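Local atomic coordinates of protein kinase A regulatory subunit, putative (Trypanosoma cruzi, PDB entry 6HYQ), a protein that probably acts as the regulatory subunit of protein kinase A and binds guanosine in its cyclic nucleotide-binding domains. Residues A[213-218]-A[245-250]. Residues are numbered along the deposited sequence; the frame is centred on the assembly and turned at random.
Sequences IGRDAD and VADVVA. With GMP (guanosine), chain F.
Arg-215 and Asp-247 form a salt bridge over the sheet face that also carries Ile-213. The carboxylate oxygen OD2 of Asp-247 lies at the edge of the guanidinium, in its plane, and is approached from its syn side, 29° out of the carboxylate plane, by NH2 of Arg-215 at 2.6 Å; NH1 of Arg-215 adds a weak bond to the same oxygen. The two planes are turned 61° apart, and the grip centres on one oxygen. A bend at chi2 (-70°) folds the arginine chain back over its own strand, where NH1 of Arg-215 also bonds Gly-214 O at 2.8 Å, which would help hold the guanidinium in this orientation. The other carboxylate oxygen, OD1, accepts the backbone NH of Tyr-195. Beneath the bridge, Ile-213 and Asp-247 are an antiparallel hydrogen-bonded pair, with Ile-213 N to Asp-247 O at 2.6 Å and Asp-247 N to Ile-213 O at 2.8 Å. Val-248, on the opposite face, packs CG2 against the guanosine ribose, while Val-245 N, in the loop before the strand, donates to guanosine O5' at 3.3 Å. Strand 247-250 and that loop line the guanosine site, and strand 210-215 pairs beside them in the cyclic nucleotide-binding domain's beta-roll.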
loop_
_atom_site.group_PDB
_atom_site.type_symbol
_atom_site.label_atom_id
_atom_site.label_comp_id
_atom_site.label_asym_id
_atom_site.label_seq_id
_atom_site.Cartn_x
_atom_site.Cartn_y
_atom_site.Cartn_z
ATOM N N ILE A 213 11.652 -11.765 -19.592
ATOM C CA ILE A 213 12.605 -11.791 -20.707
ATOM C C ILE A 213 13.701 -10.806 -20.359
ATOM O O ILE A 213 13.509 -9.582 -20.461
ATOM C CB ILE A 213 11.973 -11.441 -22.051
ATOM C CG1 ILE A 213 10.807 -12.394 -22.358
ATOM C CG2 ILE A 213 13.099 -11.422 -23.131
ATOM C CD1 ILE A 213 9.985 -12.039 -23.571
ATOM N N GLY A 214 14.853 -11.344 -19.939
ATOM C CA GLY A 214 15.970 -10.543 -19.505
ATOM C C GLY A 214 16.871 -10.129 -20.669
ATOM O O GLY A 214 16.510 -10.207 -21.845
ATOM N N ARG A 215 18.057 -9.662 -20.320
ATOM C CA ARG A 215 19.075 -9.359 -21.312
ATOM C C ARG A 215 20.383 -9.994 -20.885
ATOM O O ARG A 215 20.818 -9.817 -19.744
ATOM C CB ARG A 215 19.239 -7.862 -21.480
ATOM C CG ARG A 215 17.985 -7.110 -21.815
ATOM C CD ARG A 215 17.492 -7.406 -23.203
ATOM N NE ARG A 215 16.320 -6.618 -23.550
ATOM C CZ ARG A 215 15.067 -7.028 -23.351
ATOM N NH1 ARG A 215 14.838 -8.193 -22.803
ATOM N NH2 ARG A 215 14.059 -6.272 -23.725
ATOM N N ASP A 216 20.984 -10.762 -21.780
ATOM C CA ASP A 216 22.251 -11.411 -21.478
ATOM C C ASP A 216 23.448 -10.467 -21.681
ATOM O O ASP A 216 23.338 -9.240 -21.737
ATOM C CB ASP A 216 22.372 -12.710 -22.271
ATOM C CG ASP A 216 22.475 -12.492 -23.767
ATOM O OD1 ASP A 216 22.824 -11.373 -24.202
ATOM O OD2 ASP A 216 22.200 -13.460 -24.506
ATOM N N ALA A 217 24.653 -11.021 -21.735
ATOM C CA ALA A 217 25.806 -10.141 -21.641
ATOM C C ALA A 217 25.952 -9.277 -22.890
ATOM O O ALA A 217 26.299 -8.094 -22.792
ATOM C CB ALA A 217 27.067 -10.954 -21.379
ATOM N N ASP A 218 25.624 -9.808 -24.056
ATOM C CA ASP A 218 25.689 -9.008 -25.261
ATOM C C ASP A 218 24.465 -8.140 -25.439
ATOM O O ASP A 218 24.296 -7.536 -26.499
ATOM C CB ASP A 218 25.903 -9.934 -26.454
ATOM C CG ASP A 218 27.194 -10.738 -26.344
ATOM O OD1 ASP A 218 28.102 -10.358 -25.566
ATOM O OD2 ASP A 218 27.297 -11.767 -27.036
ATOM N N VAL A 245 15.141 -4.607 -14.998
ATOM C CA VAL A 245 16.215 -5.397 -15.545
ATOM C C VAL A 245 15.683 -6.554 -16.396
ATOM O O VAL A 245 16.479 -7.373 -16.896
ATOM C CB VAL A 245 17.016 -5.947 -14.364
ATOM C CG1 VAL A 245 17.533 -4.834 -13.500
ATOM C CG2 VAL A 245 16.138 -6.791 -13.565
ATOM N N ALA A 246 14.351 -6.626 -16.589
ATOM C CA ALA A 246 13.723 -7.612 -17.467
ATOM C C ALA A 246 12.414 -7.090 -18.008
ATOM O O ALA A 246 11.800 -6.186 -17.408
ATOM C CB ALA A 246 13.417 -8.919 -16.721
ATOM N N ASP A 247 12.024 -7.619 -19.154
ATOM C CA ASP A 247 10.639 -7.540 -19.624
ATOM C C ASP A 247 9.840 -8.604 -18.904
ATOM O O ASP A 247 10.340 -9.712 -18.664
ATOM C CB ASP A 247 10.447 -7.811 -21.127
ATOM C CG ASP A 247 11.333 -6.958 -22.065
ATOM O OD1 ASP A 247 11.407 -5.721 -21.975
ATOM O OD2 ASP A 247 11.897 -7.549 -23.004
ATOM N N VAL A 248 8.555 -8.290 -18.649
ATOM C CA VAL A 248 7.595 -9.288 -18.228
ATOM C C VAL A 248 6.471 -9.176 -19.191
ATOM O O VAL A 248 5.873 -8.066 -19.320
ATOM C CB VAL A 248 7.084 -9.101 -16.799
ATOM C CG1 VAL A 248 6.088 -10.365 -16.415
ATOM C CG2 VAL A 248 8.212 -8.989 -15.793
ATOM N N VAL A 249 6.189 -10.282 -19.879
ATOM C CA VAL A 249 5.203 -10.310 -20.942
ATOM C C VAL A 249 4.145 -11.429 -20.681
ATOM O O VAL A 249 4.484 -12.587 -20.387
ATOM C CB VAL A 249 5.835 -10.531 -22.325
ATOM C CG1 VAL A 249 4.847 -10.268 -23.287
ATOM C CG2 VAL A 249 7.009 -9.520 -22.611
ATOM N N ALA A 250 2.874 -11.104 -20.935
ATOM C CA ALA A 250 1.816 -12.100 -20.807
ATOM C C ALA A 250 1.976 -13.157 -21.900
ATOM O O ALA A 250 2.168 -12.827 -23.072
ATOM C CB ALA A 250 0.427 -11.436 -20.909
HETATM O "O5'" GMP F . 12.962 -6.621 -13.562
HETATM C "C5'" GMP F . 11.563 -6.668 -13.856
HETATM C "C4'" GMP F . 10.880 -7.748 -13.057
HETATM O "O4'" GMP F . 11.161 -9.020 -13.662
HETATM C "C3'" GMP F . 11.309 -7.920 -11.607
HETATM O "O3'" GMP F . 10.719 -6.977 -10.721
HETATM C "C2'" GMP F . 10.892 -9.357 -11.336
HETATM O "O2'" GMP F . 9.478 -9.377 -11.067
HETATM C "C1'" GMP F . 11.173 -10.018 -12.704
HETATM N N9 GMP F . 12.495 -10.615 -12.758
HETATM C C8 GMP F . 13.631 -9.900 -13.002
HETATM N N7 GMP F . 14.699 -10.719 -12.926
HETATM C C5 GMP F . 14.210 -11.905 -12.561
HETATM C C6 GMP F . 14.891 -13.222 -12.285
HETATM O O6 GMP F . 16.103 -13.343 -12.371
HETATM N N1 GMP F . 14.076 -14.329 -11.962
HETATM C C2 GMP F . 12.658 -14.255 -11.842
HETATM N N2 GMP F . 11.829 -15.424 -11.464
HETATM N N3 GMP F . 12.053 -13.000 -12.082
HETATM C C4 GMP F . 12.848 -11.838 -12.473
#